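Local coordinates for Slr1438 protein (Synechocystis sp., PDB 3K25) that probably binds a carbohydrate and acts as an isomerase of the aldose 1-epimerase kind, although its own substrate has not been established, at residues P29-L34 against E51-P56; I64-P69 against L132-Q137; L143-R148 against L161-Y166; I229-S234 against L251-W256. One frame throughout, in Å; residues are numbered along the deposited sequence.

Contact 1: residues P29-L34 against E51-P56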
loop_
_atom_site.group_PDB
_atom_site.type_symbol
_atom_site.label_atom_id
_atom_site.label_comp_id
_atom_site.label_asym_id
_atom_site.label_seq_id
_atom_site.Cartn_x
_atom_site.Cartn_y
_atom_site.Cartn_z
ATOM N N PRO A 29 -8.011 -2.110 11.411
ATOM C CA PRO A 29 -7.380 -0.864 11.874
ATOM C C PRO A 29 -6.236 -0.912 12.887
ATOM O O PRO A 29 -5.325 -0.099 12.821
ATOM C CB PRO A 29 -8.569 -0.055 12.393
ATOM C CG PRO A 29 -9.552 -1.109 12.792
ATOM C CD PRO A 29 -9.461 -2.070 11.660
ATOM N N GLY A 30 -6.291 -1.845 13.829
ATOM C CA GLY A 30 -5.235 -1.951 14.822
ATOM C C GLY A 30 -3.922 -2.468 14.250
ATOM O O GLY A 30 -2.879 -2.370 14.903
ATOM N N ARG A 31 -3.972 -3.019 13.036
ATOM C CA ARG A 31 -2.786 -3.547 12.369
ATOM C C ARG A 31 -2.345 -2.672 11.211
ATOM O O ARG A 31 -2.130 -3.168 10.106
ATOM C CB ARG A 31 -3.045 -4.944 11.810
ATOM C CG ARG A 31 -3.322 -5.994 12.832
ATOM C CD ARG A 31 -2.151 -6.223 13.746
ATOM N NE ARG A 31 -1.943 -7.656 13.912
ATOM C CZ ARG A 31 -1.242 -8.394 13.065
ATOM N NH1 ARG A 31 -0.681 -7.818 12.017
ATOM N NH2 ARG A 31 -1.129 -9.702 13.247
ATOM N N GLY A 32 -2.229 -1.373 11.445
ATOM C CA GLY A 32 -1.796 -0.480 10.388
ATOM C C GLY A 32 -2.879 0.056 9.470
ATOM O O GLY A 32 -2.567 0.458 8.355
ATOM N N GLY A 33 -4.130 0.097 9.926
ATOM C CA GLY A 33 -5.214 0.593 9.083
ATOM C C GLY A 33 -5.212 -0.186 7.780
ATOM O O GLY A 33 -5.421 0.354 6.696
ATOM N N LEU A 34 -4.986 -1.485 7.922
ATOM C CA LEU A 34 -4.862 -2.416 6.821
ATOM C C LEU A 34 -6.105 -3.079 6.243
ATOM O O LEU A 34 -6.924 -3.645 6.973
ATOM C CB LEU A 34 -3.875 -3.524 7.235
ATOM C CG LEU A 34 -3.656 -4.711 6.288
ATOM C CD1 LEU A 34 -2.915 -4.229 5.039
ATOM C CD2 LEU A 34 -2.866 -5.808 6.985
ATOM N N GLU A 51 -2.458 -17.457 7.713
ATOM C CA GLU A 51 -1.650 -18.113 8.724
ATOM C C GLU A 51 -0.570 -17.188 9.245
ATOM O O GLU A 51 -0.406 -17.016 10.451
ATOM C CB GLU A 51 -1.021 -19.366 8.142
ATOM C CG GLU A 51 -2.003 -20.493 7.992
ATOM C CD GLU A 51 -1.626 -21.424 6.874
ATOM O OE1 GLU A 51 -1.865 -21.050 5.704
ATOM O OE2 GLU A 51 -1.082 -22.515 7.164
ATOM N N ARG A 52 0.166 -16.586 8.324
ATOM C CA ARG A 52 1.232 -15.675 8.700
ATOM C C ARG A 52 0.688 -14.523 9.548
ATOM O O ARG A 52 1.300 -14.137 10.544
ATOM C CB ARG A 52 1.900 -15.127 7.447
ATOM C CG ARG A 52 3.124 -14.286 7.702
ATOM C CD ARG A 52 3.547 -13.618 6.415
ATOM N NE ARG A 52 4.717 -12.769 6.593
ATOM C CZ ARG A 52 5.964 -13.218 6.691
ATOM N NH1 ARG A 52 6.207 -14.522 6.626
ATOM N NH2 ARG A 52 6.965 -12.362 6.857
ATOM N N PHE A 53 -0.470 -13.994 9.154
ATOM C CA PHE A 53 -1.103 -12.875 9.851
ATOM C C PHE A 53 -1.408 -13.204 11.311
ATOM O O PHE A 53 -1.803 -12.329 12.096
ATOM C CB PHE A 53 -2.403 -12.484 9.141
ATOM C CG PHE A 53 -2.954 -11.142 9.559
ATOM C CD1 PHE A 53 -4.241 -11.039 10.078
ATOM C CD2 PHE A 53 -2.203 -9.974 9.380
ATOM C CE1 PHE A 53 -4.787 -9.794 10.411
ATOM C CE2 PHE A 53 -2.727 -8.720 9.706
ATOM C CZ PHE A 53 -4.024 -8.626 10.222
ATOM N N GLN A 54 -1.218 -14.469 11.671
ATOM C CA GLN A 54 -1.492 -14.910 13.026
ATOM C C GLN A 54 -0.365 -14.575 14.000
ATOM O O GLN A 54 -0.633 -14.263 15.156
ATOM C CB GLN A 54 -1.810 -16.402 13.012
ATOM C CG GLN A 54 -2.900 -16.733 11.995
ATOM C CD GLN A 54 -4.160 -17.294 12.620
ATOM O OE1 GLN A 54 -4.247 -18.493 12.896
ATOM N NE2 GLN A 54 -5.145 -16.429 12.852
ATOM N N ASP A 55 0.889 -14.632 13.558
ATOM C CA ASP A 55 1.991 -14.262 14.449
ATOM C C ASP A 55 2.086 -12.741 14.330
ATOM O O ASP A 55 2.637 -12.215 13.365
ATOM C CB ASP A 55 3.310 -14.895 14.010
ATOM C CG ASP A 55 4.464 -14.533 14.940
ATOM O OD1 ASP A 55 4.510 -13.369 15.403
ATOM O OD2 ASP A 55 5.326 -15.407 15.200
ATOM N N PRO A 56 1.560 -12.014 15.322
ATOM C CA PRO A 56 1.587 -10.554 15.289
ATOM C C PRO A 56 2.946 -9.921 15.032
ATOM O O PRO A 56 3.019 -8.724 14.766
ATOM C CB PRO A 56 1.006 -10.174 16.646
ATOM C CG PRO A 56 1.505 -11.267 17.518
ATOM C CD PRO A 56 1.239 -12.491 16.679
#
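Arg31 NH2 sits 2.9 Å from the backbone atom Phe53 O and 3.5 Å from Pro56 CA, so this end of the guanidinium lies against the turn formed by 51-56. The same group is spread over one face of the Phe53 ring as an off-centre cation-pi pair, with Arg31 CZ 4.2 Å from the ring centroid. The line between them leans 29° from the ring normal, and the two planes are tilted 38° apart, so this is no flat stack. The arginine reaches the ring by folding: CG stands beside the backbone N (chi1 -65°), and further bends at chi2 and chi3 bring NH1 and CZ over the CE2 side, while Arg31 CG itself rests 3.8 Å from Phe53 CZ. Leu34 adds an apolar touch, its CD2 lying 4.0 Å from Phe53 CE2 and meeting the ring obliquely. Phe48, outside the two segments, makes an edge-to-face pair with Phe53. The contact is partly buried, about 14 Å from the centre of the chain, joining the connection between strands 23-28 and 34-40 to the long loop that runs from strand 43-44 to strand 66-67.

Contact 2: residues I64-P69 against L132-Q137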
loop_
_atom_site.group_PDB
_atom_site.type_symbol
_atom_site.label_atom_id
_atom_site.label_comp_id
_atom_site.label_asym_id
_atom_site.label_seq_id
_atom_site.Cartn_x
_atom_site.Cartn_y
_atom_site.Cartn_z
ATOM N N ILE A 64 -3.343 -4.631 1.670
ATOM C CA ILE A 64 -2.818 -3.374 1.174
ATOM C C ILE A 64 -2.036 -2.595 2.232
ATOM O O ILE A 64 -2.547 -1.649 2.844
ATOM C CB ILE A 64 -3.959 -2.509 0.624
ATOM C CG1 ILE A 64 -4.820 -3.346 -0.323
ATOM C CG2 ILE A 64 -3.385 -1.325 -0.146
ATOM C CD1 ILE A 64 -6.054 -2.640 -0.809
ATOM N N PRO A 65 -0.784 -3.002 2.482
ATOM C CA PRO A 65 0.035 -2.301 3.477
ATOM C C PRO A 65 0.325 -0.840 3.086
ATOM O O PRO A 65 0.424 -0.488 1.902
ATOM C CB PRO A 65 1.297 -3.159 3.543
ATOM C CG PRO A 65 0.754 -4.562 3.277
ATOM C CD PRO A 65 -0.170 -4.291 2.108
ATOM N N ILE A 66 0.441 0.002 4.107
ATOM C CA ILE A 66 0.699 1.425 3.939
ATOM C C ILE A 66 2.158 1.724 4.242
ATOM O O ILE A 66 2.684 1.286 5.270
ATOM C CB ILE A 66 -0.201 2.225 4.898
ATOM C CG1 ILE A 66 -1.664 1.934 4.563
ATOM C CG2 ILE A 66 0.112 3.715 4.820
ATOM C CD1 ILE A 66 -2.636 2.489 5.567
ATOM N N LEU A 67 2.805 2.477 3.352
ATOM C CA LEU A 67 4.217 2.837 3.522
ATOM C C LEU A 67 4.369 4.324 3.880
ATOM O O LEU A 67 4.114 5.208 3.040
ATOM C CB LEU A 67 4.995 2.522 2.232
ATOM C CG LEU A 67 4.580 1.242 1.475
ATOM C CD1 LEU A 67 5.418 1.120 0.214
ATOM C CD2 LEU A 67 4.742 0.008 2.351
ATOM N N PHE A 68 4.795 4.597 5.117
ATOM C CA PHE A 68 4.967 5.975 5.602
ATOM C C PHE A 68 5.831 6.008 6.873
ATOM O O PHE A 68 5.672 5.170 7.757
ATOM C CB PHE A 68 3.587 6.574 5.908
ATOM C CG PHE A 68 3.635 7.927 6.562
ATOM C CD1 PHE A 68 3.644 9.093 5.796
ATOM C CD2 PHE A 68 3.646 8.042 7.951
ATOM C CE1 PHE A 68 3.653 10.342 6.406
ATOM C CE2 PHE A 68 3.661 9.284 8.561
ATOM C CZ PHE A 68 3.661 10.438 7.788
ATOM N N PRO A 69 6.726 6.997 7.010
ATOM C CA PRO A 69 7.052 8.118 6.127
ATOM C C PRO A 69 8.067 7.829 5.012
ATOM O O PRO A 69 8.654 8.754 4.470
ATOM C CB PRO A 69 7.552 9.174 7.101
ATOM C CG PRO A 69 8.321 8.333 8.095
ATOM C CD PRO A 69 7.393 7.155 8.321
ATOM N N LEU A 132 -2.386 11.577 10.055
ATOM C CA LEU A 132 -2.957 11.022 8.841
ATOM C C LEU A 132 -4.385 10.561 9.053
ATOM O O LEU A 132 -4.680 9.903 10.049
ATOM C CB LEU A 132 -2.134 9.814 8.378
ATOM C CG LEU A 132 -0.833 9.948 7.589
ATOM C CD1 LEU A 132 -0.000 11.114 8.074
ATOM C CD2 LEU A 132 -0.072 8.626 7.727
ATOM N N VAL A 133 -5.266 10.920 8.128
ATOM C CA VAL A 133 -6.648 10.463 8.178
ATOM C C VAL A 133 -6.904 9.894 6.790
ATOM O O VAL A 133 -6.859 10.614 5.790
ATOM C CB VAL A 133 -7.675 11.598 8.465
ATOM C CG1 VAL A 133 -7.512 12.128 9.888
ATOM C CG2 VAL A 133 -7.507 12.707 7.469
ATOM N N PHE A 134 -7.131 8.588 6.725
ATOM C CA PHE A 134 -7.384 7.931 5.452
ATOM C C PHE A 134 -8.841 7.544 5.416
ATOM O O PHE A 134 -9.423 7.152 6.435
ATOM C CB PHE A 134 -6.524 6.663 5.290
ATOM C CG PHE A 134 -5.056 6.930 5.022
ATOM C CD1 PHE A 134 -4.496 8.196 5.238
ATOM C CD2 PHE A 134 -4.221 5.894 4.598
ATOM C CE1 PHE A 134 -3.130 8.417 5.040
ATOM C CE2 PHE A 134 -2.853 6.105 4.395
ATOM C CZ PHE A 134 -2.304 7.363 4.617
ATOM N N SER A 135 -9.429 7.662 4.235
ATOM C CA SER A 135 -10.823 7.317 4.047
ATOM C C SER A 135 -10.875 6.165 3.056
ATOM O O SER A 135 -10.364 6.266 1.939
ATOM C CB SER A 135 -11.593 8.528 3.502
ATOM O OG SER A 135 -12.965 8.229 3.299
ATOM N N TYR A 136 -11.467 5.056 3.479
ATOM C CA TYR A 136 -11.595 3.905 2.607
ATOM C C TYR A 136 -13.056 3.850 2.187
ATOM O O TYR A 136 -13.947 3.737 3.023
ATOM C CB TYR A 136 -11.205 2.626 3.337
ATOM C CG TYR A 136 -9.851 2.674 4.008
ATOM C CD1 TYR A 136 -9.634 3.487 5.114
ATOM C CD2 TYR A 136 -8.803 1.862 3.571
ATOM C CE1 TYR A 136 -8.424 3.490 5.776
ATOM C CE2 TYR A 136 -7.579 1.857 4.231
ATOM C CZ TYR A 136 -7.402 2.671 5.338
ATOM O OH TYR A 136 -6.225 2.630 6.055
ATOM N N GLN A 137 -13.285 3.950 0.883
ATOM C CA GLN A 137 -14.629 3.944 0.315
ATOM C C GLN A 137 -14.779 2.775 -0.636
ATOM O O GLN A 137 -13.997 2.619 -1.566
ATOM C CB GLN A 137 -14.873 5.264 -0.407
ATOM C CG GLN A 137 -14.503 6.431 0.477
ATOM C CD GLN A 137 -14.435 7.739 -0.256
ATOM O OE1 GLN A 137 -14.460 7.783 -1.483
ATOM N NE2 GLN A 137 -14.331 8.823 0.495
#
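Leu132 CD2 stands almost centrally over one face of the Phe68 ring, 3.8 Å from its centroid and 12° from the ring normal, which makes a well-formed CH-pi contact. The second methyl of the same leucine, CD1, reaches the far end of the ring, 3.7 Å from Phe68 CZ. On the other face lies CB of Pro69, which follows a cis peptide bond. The phenylalanine ring swings out from its backbone N (chi1 173°), which sets it between Pro69 and Leu132. With alanine in place of Phe68, the two Leu132 methyls would probably lose the ring they rest on and a gap would open between the segments. Further along, Ile66 packs obliquely on Phe134, with CG2 and CD1 both close to its CE2 atom; Ile66 CD1 is 3.8 Å from Phe134 CE2. That same methyl lies 3.6 Å from Tyr136 OH. In the next shell, Trp99 meets Phe134 edge-to-face, Phe130 does the same to Phe68, and Leu161 of strand 157-168 touches both Ile66 and Phe134. The tyrosine hydroxyl finds a weak hydrogen bond at Gly33 O. No hydrogen bond crosses between strand 66-67, with the residue after it, and strand 130-139, which belong to different sheets; Tyr136 OH is the one polar group at the contact, so the join depends chiefly on the fit of buried apolar groups and probably on their exclusion of water.

Contact 3: residues L143-R148 against L161-Y166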
loop_
_atom_site.group_PDB
_atom_site.type_symbol
_atom_site.label_atom_id
_atom_site.label_comp_id
_atom_site.label_asym_id
_atom_site.label_seq_id
_atom_site.Cartn_x
_atom_site.Cartn_y
_atom_site.Cartn_z
ATOM N N LEU A 143 -12.268 0.169 -5.031
ATOM C CA LEU A 143 -11.859 0.613 -3.705
ATOM C C LEU A 143 -11.043 1.877 -3.857
ATOM O O LEU A 143 -10.027 1.894 -4.560
ATOM C CB LEU A 143 -11.004 -0.433 -2.996
ATOM C CG LEU A 143 -10.454 0.096 -1.670
ATOM C CD1 LEU A 143 -11.548 0.732 -0.839
ATOM C CD2 LEU A 143 -9.815 -1.045 -0.934
ATOM N N ARG A 144 -11.491 2.933 -3.193
ATOM C CA ARG A 144 -10.815 4.221 -3.245
ATOM C C ARG A 144 -10.360 4.566 -1.840
ATOM O O ARG A 144 -11.112 4.402 -0.880
ATOM C CB ARG A 144 -11.777 5.311 -3.744
ATOM C CG ARG A 144 -11.129 6.672 -3.956
ATOM C CD ARG A 144 -12.163 7.773 -4.229
ATOM N NE ARG A 144 -11.546 9.007 -4.729
ATOM C CZ ARG A 144 -10.910 9.095 -5.896
ATOM N NH1 ARG A 144 -10.814 8.022 -6.680
ATOM N NH2 ARG A 144 -10.372 10.249 -6.286
ATOM N N ILE A 145 -9.121 5.020 -1.713
ATOM C CA ILE A 145 -8.604 5.408 -0.412
ATOM C C ILE A 145 -8.161 6.842 -0.572
ATOM O O ILE A 145 -7.453 7.186 -1.520
ATOM C CB ILE A 145 -7.414 4.546 0.032
ATOM C CG1 ILE A 145 -7.722 3.068 -0.202
ATOM C CG2 ILE A 145 -7.158 4.767 1.519
ATOM C CD1 ILE A 145 -6.668 2.129 0.329
ATOM N N GLU A 146 -8.616 7.688 0.337
ATOM C CA GLU A 146 -8.278 9.093 0.274
ATOM C C GLU A 146 -7.438 9.425 1.487
ATOM O O GLU A 146 -7.748 9.014 2.611
ATOM C CB GLU A 146 -9.555 9.932 0.224
ATOM C CG GLU A 146 -10.487 9.502 -0.901
ATOM C CD GLU A 146 -11.679 10.424 -1.081
ATOM O OE1 GLU A 146 -12.363 10.734 -0.078
ATOM O OE2 GLU A 146 -11.938 10.830 -2.238
ATOM N N GLN A 147 -6.364 10.167 1.253
ATOM C CA GLN A 147 -5.460 10.511 2.330
ATOM C C GLN A 147 -5.318 12.000 2.524
ATOM O O GLN A 147 -5.403 12.773 1.573
ATOM C CB GLN A 147 -4.054 9.946 2.061
ATOM C CG GLN A 147 -3.982 8.534 1.476
ATOM C CD GLN A 147 -4.177 8.523 -0.034
ATOM O OE1 GLN A 147 -3.573 9.320 -0.747
ATOM N NE2 GLN A 147 -5.013 7.610 -0.529
ATOM N N ARG A 148 -5.113 12.384 3.779
ATOM C CA ARG A 148 -4.843 13.763 4.143
ATOM C C ARG A 148 -3.604 13.604 5.019
ATOM O O ARG A 148 -3.645 12.949 6.058
ATOM C CB ARG A 148 -5.980 14.403 4.945
ATOM C CG ARG A 148 -5.735 15.892 5.216
ATOM C CD ARG A 148 -6.868 16.566 5.989
ATOM N NE ARG A 148 -7.150 15.886 7.254
ATOM C CZ ARG A 148 -7.960 16.345 8.205
ATOM N NH1 ARG A 148 -8.581 17.506 8.051
ATOM N NH2 ARG A 148 -8.157 15.637 9.311
ATOM N N LEU A 161 4.852 8.423 0.881
ATOM C CA LEU A 161 3.666 7.644 1.177
ATOM C C LEU A 161 3.449 6.626 0.066
ATOM O O LEU A 161 3.566 6.952 -1.116
ATOM C CB LEU A 161 2.436 8.558 1.305
ATOM C CG LEU A 161 1.112 7.808 1.522
ATOM C CD1 LEU A 161 1.258 6.822 2.691
ATOM C CD2 LEU A 161 -0.012 8.790 1.776
ATOM N N GLY A 162 3.140 5.392 0.444
ATOM C CA GLY A 162 2.912 4.373 -0.560
ATOM C C GLY A 162 1.899 3.315 -0.170
ATOM O O GLY A 162 1.644 3.066 1.013
ATOM N N PHE A 163 1.303 2.691 -1.175
ATOM C CA PHE A 163 0.330 1.633 -0.944
ATOM C C PHE A 163 0.927 0.416 -1.616
ATOM O O PHE A 163 1.414 0.492 -2.749
ATOM C CB PHE A 163 -1.035 2.019 -1.523
ATOM C CG PHE A 163 -1.726 3.114 -0.739
ATOM C CD1 PHE A 163 -2.580 2.803 0.314
ATOM C CD2 PHE A 163 -1.476 4.457 -1.017
ATOM C CE1 PHE A 163 -3.177 3.813 1.083
ATOM C CE2 PHE A 163 -2.061 5.474 -0.260
ATOM C CZ PHE A 163 -2.914 5.151 0.793
ATOM N N HIS A 164 0.893 -0.701 -0.900
ATOM C CA HIS A 164 1.502 -1.941 -1.345
ATOM C C HIS A 164 0.475 -3.055 -1.595
ATOM O O HIS A 164 0.590 -4.154 -1.044
ATOM C CB HIS A 164 2.505 -2.332 -0.249
ATOM C CG HIS A 164 3.404 -3.469 -0.598
ATOM N ND1 HIS A 164 4.737 -3.482 -0.250
ATOM C CD2 HIS A 164 3.156 -4.665 -1.185
ATOM C CE1 HIS A 164 5.271 -4.638 -0.604
ATOM N NE2 HIS A 164 4.333 -5.374 -1.173
ATOM N N PRO A 165 -0.524 -2.802 -2.452
ATOM C CA PRO A 165 -1.534 -3.836 -2.716
ATOM C C PRO A 165 -1.008 -5.155 -3.283
ATOM O O PRO A 165 -0.180 -5.174 -4.198
ATOM C CB PRO A 165 -2.492 -3.146 -3.685
ATOM C CG PRO A 165 -1.560 -2.288 -4.495
ATOM C CD PRO A 165 -0.657 -1.684 -3.406
ATOM N N TYR A 166 -1.510 -6.253 -2.726
ATOM C CA TYR A 166 -1.167 -7.601 -3.171
ATOM C C TYR A 166 -2.366 -8.135 -3.955
ATOM O O TYR A 166 -3.303 -8.669 -3.356
ATOM C CB TYR A 166 -0.940 -8.522 -1.979
ATOM C CG TYR A 166 0.320 -8.268 -1.201
ATOM C CD1 TYR A 166 1.418 -9.109 -1.339
ATOM C CD2 TYR A 166 0.396 -7.222 -0.286
ATOM C CE1 TYR A 166 2.556 -8.929 -0.581
ATOM C CE2 TYR A 166 1.532 -7.026 0.483
ATOM C CZ TYR A 166 2.612 -7.887 0.335
ATOM O OH TYR A 166 3.733 -7.732 1.122
#
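Gln147 and Phe163 come at each other from opposing strands, the amide plane turned 57° from the ring plane. The glutamine carbon Gln147 CG lies in the plane of the ring at its edge, 3.6 Å from Phe163 CZ, while the amide bends up out of the ring plane and brings Gln147 NE2, which meets the ring obliquely, within 3.5 Å of Phe163 CZ. The bend responsible is at chi2 (82°). Gln147 OE1 is hydrogen-bonded to Tyr237 OH, and Tyr237 also touches Leu161 and Phe163, so a single residue from a loop ties both sides together. Nearer CE1, Ile145 crosses Phe163 obliquely, with Ile145 CD1 3.9 Å from Phe163 CE1. Ile145 CD1 and the amide of Gln147 both lie to the same side of the ring plane, one towards CE1 and the other towards CZ. Strand 142-151 belongs to one antiparallel sheet and strand 157-168 to another; the side chains meet in the space between them, as in the beta-sandwich of the galactose mutarotase family. Replacing Gln147 by an alanine would probably leave Tyr237 OH without this partner and open a gap beside the edge of Phe163. Leu161 takes a smaller share, laying CD2 4.0 Å from Gln147 CG. On the outward side of strand 142-151, Arg144 NE forms a salt bridge to Glu146 OE2, 3.1 Å long, with the carboxylate oxygen in the guanidinium plane, and Trp281 offers a cation-pi partner to the same arginine.

Contact 4: residues I229-S234 against L251-W256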
loop_
_atom_site.group_PDB
_atom_site.type_symbol
_atom_site.label_atom_id
_atom_site.label_comp_id
_atom_site.label_asym_id
_atom_site.label_seq_id
_atom_site.Cartn_x
_atom_site.Cartn_y
_atom_site.Cartn_z
ATOM N N ILE A 229 -7.316 -5.520 -13.443
ATOM C CA ILE A 229 -7.174 -4.751 -12.220
ATOM C C ILE A 229 -6.393 -3.489 -12.554
ATOM O O ILE A 229 -5.225 -3.565 -12.936
ATOM C CB ILE A 229 -6.411 -5.566 -11.172
ATOM C CG1 ILE A 229 -7.258 -6.765 -10.751
ATOM C CG2 ILE A 229 -6.052 -4.694 -9.994
ATOM C CD1 ILE A 229 -6.601 -7.652 -9.709
ATOM N N GLU A 230 -7.040 -2.336 -12.413
ATOM C CA GLU A 230 -6.402 -1.055 -12.715
ATOM C C GLU A 230 -6.126 -0.167 -11.501
ATOM O O GLU A 230 -6.990 0.026 -10.641
ATOM C CB GLU A 230 -7.254 -0.260 -13.705
ATOM C CG GLU A 230 -6.760 1.165 -13.917
ATOM C CD GLU A 230 -7.838 2.077 -14.465
ATOM O OE1 GLU A 230 -8.933 2.138 -13.852
ATOM O OE2 GLU A 230 -7.588 2.736 -15.501
ATOM N N VAL A 231 -4.922 0.396 -11.470
ATOM C CA VAL A 231 -4.494 1.276 -10.392
ATOM C C VAL A 231 -4.373 2.722 -10.876
ATOM O O VAL A 231 -3.580 3.016 -11.773
ATOM C CB VAL A 231 -3.121 0.843 -9.842
ATOM C CG1 VAL A 231 -2.768 1.678 -8.637
ATOM C CG2 VAL A 231 -3.141 -0.634 -9.487
ATOM N N SER A 232 -5.156 3.621 -10.293
ATOM C CA SER A 232 -5.085 5.025 -10.674
ATOM C C SER A 232 -4.676 5.809 -9.429
ATOM O O SER A 232 -4.807 5.302 -8.314
ATOM C CB SER A 232 -6.432 5.502 -11.218
ATOM O OG SER A 232 -7.461 5.348 -10.263
ATOM N N PHE A 233 -4.184 7.035 -9.603
ATOM C CA PHE A 233 -3.712 7.814 -8.454
ATOM C C PHE A 233 -3.546 9.317 -8.661
ATOM O O PHE A 233 -3.276 9.784 -9.769
ATOM C CB PHE A 233 -2.366 7.246 -7.992
ATOM C CG PHE A 233 -1.500 6.748 -9.126
ATOM C CD1 PHE A 233 -1.744 5.499 -9.715
ATOM C CD2 PHE A 233 -0.451 7.525 -9.615
ATOM C CE1 PHE A 233 -0.963 5.034 -10.768
ATOM C CE2 PHE A 233 0.344 7.063 -10.680
ATOM C CZ PHE A 233 0.086 5.816 -11.254
ATOM N N SER A 234 -3.689 10.068 -7.573
ATOM C CA SER A 234 -3.521 11.516 -7.622
ATOM C C SER A 234 -2.030 11.843 -7.876
ATOM O O SER A 234 -1.161 10.969 -7.750
ATOM C CB SER A 234 -4.017 12.148 -6.315
ATOM O OG SER A 234 -3.171 11.843 -5.218
ATOM N N LEU A 251 0.447 -10.361 -7.302
ATOM C CA LEU A 251 1.202 -9.434 -8.129
ATOM C C LEU A 251 0.963 -8.037 -7.569
ATOM O O LEU A 251 -0.162 -7.547 -7.561
ATOM C CB LEU A 251 0.734 -9.500 -9.585
ATOM C CG LEU A 251 1.413 -8.543 -10.567
ATOM C CD1 LEU A 251 2.901 -8.816 -10.609
ATOM C CD2 LEU A 251 0.805 -8.710 -11.944
ATOM N N CYS A 252 2.024 -7.405 -7.085
ATOM C CA CYS A 252 1.914 -6.067 -6.523
ATOM C C CYS A 252 2.179 -4.986 -7.578
ATOM O O CYS A 252 3.216 -4.973 -8.229
ATOM C CB CYS A 252 2.902 -5.898 -5.353
ATOM S SG CYS A 252 2.729 -7.074 -3.949
ATOM N N LEU A 253 1.215 -4.098 -7.760
ATOM C CA LEU A 253 1.336 -2.984 -8.689
ATOM C C LEU A 253 1.145 -1.836 -7.709
ATOM O O LEU A 253 0.021 -1.416 -7.447
ATOM C CB LEU A 253 0.205 -3.024 -9.715
ATOM C CG LEU A 253 0.407 -2.136 -10.940
ATOM C CD1 LEU A 253 1.748 -2.455 -11.556
ATOM C CD2 LEU A 253 -0.708 -2.364 -11.950
ATOM N N GLU A 254 2.251 -1.341 -7.164
ATOM C CA GLU A 254 2.205 -0.323 -6.126
ATOM C C GLU A 254 2.555 1.140 -6.425
ATOM O O GLU A 254 3.615 1.452 -6.980
ATOM C CB GLU A 254 3.077 -0.792 -4.950
ATOM C CG GLU A 254 3.454 -2.263 -4.999
ATOM C CD GLU A 254 4.620 -2.599 -4.092
ATOM O OE1 GLU A 254 5.116 -3.753 -4.137
ATOM O OE2 GLU A 254 5.043 -1.709 -3.326
ATOM N N PRO A 255 1.661 2.060 -6.034
ATOM C CA PRO A 255 1.867 3.494 -6.238
ATOM C C PRO A 255 2.657 4.083 -5.058
ATOM O O PRO A 255 2.237 3.967 -3.910
ATOM C CB PRO A 255 0.440 4.032 -6.319
ATOM C CG PRO A 255 -0.292 3.144 -5.370
ATOM C CD PRO A 255 0.254 1.776 -5.697
ATOM N N TRP A 256 3.801 4.697 -5.355
ATOM C CA TRP A 256 4.676 5.316 -4.346
ATOM C C TRP A 256 4.834 6.790 -4.662
ATOM O O TRP A 256 4.975 7.163 -5.832
ATOM C CB TRP A 256 6.072 4.692 -4.381
ATOM C CG TRP A 256 6.175 3.310 -3.838
ATOM C CD1 TRP A 256 5.151 2.429 -3.596
ATOM C CD2 TRP A 256 7.384 2.618 -3.512
ATOM N NE1 TRP A 256 5.655 1.236 -3.140
ATOM C CE2 TRP A 256 7.022 1.324 -3.080
ATOM C CE3 TRP A 256 8.740 2.967 -3.544
ATOM C CZ2 TRP A 256 7.967 0.379 -2.684
ATOM C CZ3 TRP A 256 9.680 2.026 -3.149
ATOM C CH2 TRP A 256 9.288 0.748 -2.726
#
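The Phe233 ring meets the Pro255 ring obliquely, with Phe233 CD1 4.3 Å from Pro255 CB, a light touch with no stacking in it. From beyond the two segments Ile213 also packs on the phenylalanine. Val231 does more of the work. Its two methyls part company: CG1, anti to the backbone N (chi1 -174°), points to the proline and comes within 4.2 Å of Pro255 CD, while CG2 goes to Leu253, lying 3.9 Å from Leu253 CD2 and 3.8 Å from the backbone atom Leu253 O. Valine and leucine pass alongside one another, running in opposite senses, so CG2 also lies beside CB and CG of the leucine. On the far side of strand 250-256, Trp256 NE1 donates to Glu254 OE2 over 3.0 Å, approaching the carboxylate from its anti side and 22° out of its plane. Glu254 also packs against His164, Val241 and Trp243, well away from the valine. The two short strand segments run nearly parallel, 6° apart in direction, and their axes come no closer than 8.2 Å; no hydrogen bond links them. That gap, filled by Val231, Leu253, Phe233 and Pro255, fits two sheets packed face to face, here the aligned layers of the beta-sandwich expected for an aldose 1-epimerase relative.

How the contacts relate
The contacts follow one another in series along the chain, each closing before the next opens. Contacts 2, 3 and 4 all bridge the same two antiparallel sheets: strands 130-139, 142-151 and 227-233 belong to one, strands 66-67, 157-168 and 250-256 to the other. The centres of contacts 2 and 3 are about 5 Å apart, those of 3 and 4 about 9 Å, so together they trace the buried core. Backbone pairing within the sheets connects them, as Leu67 with Gly162 and Phe163 with Pro255. Contact 1 lies largely in loops about 14 Å from contact 2 between centres, yet touches it through Gly33 and Leu34, which brings the N-terminal sheet against the sandwich.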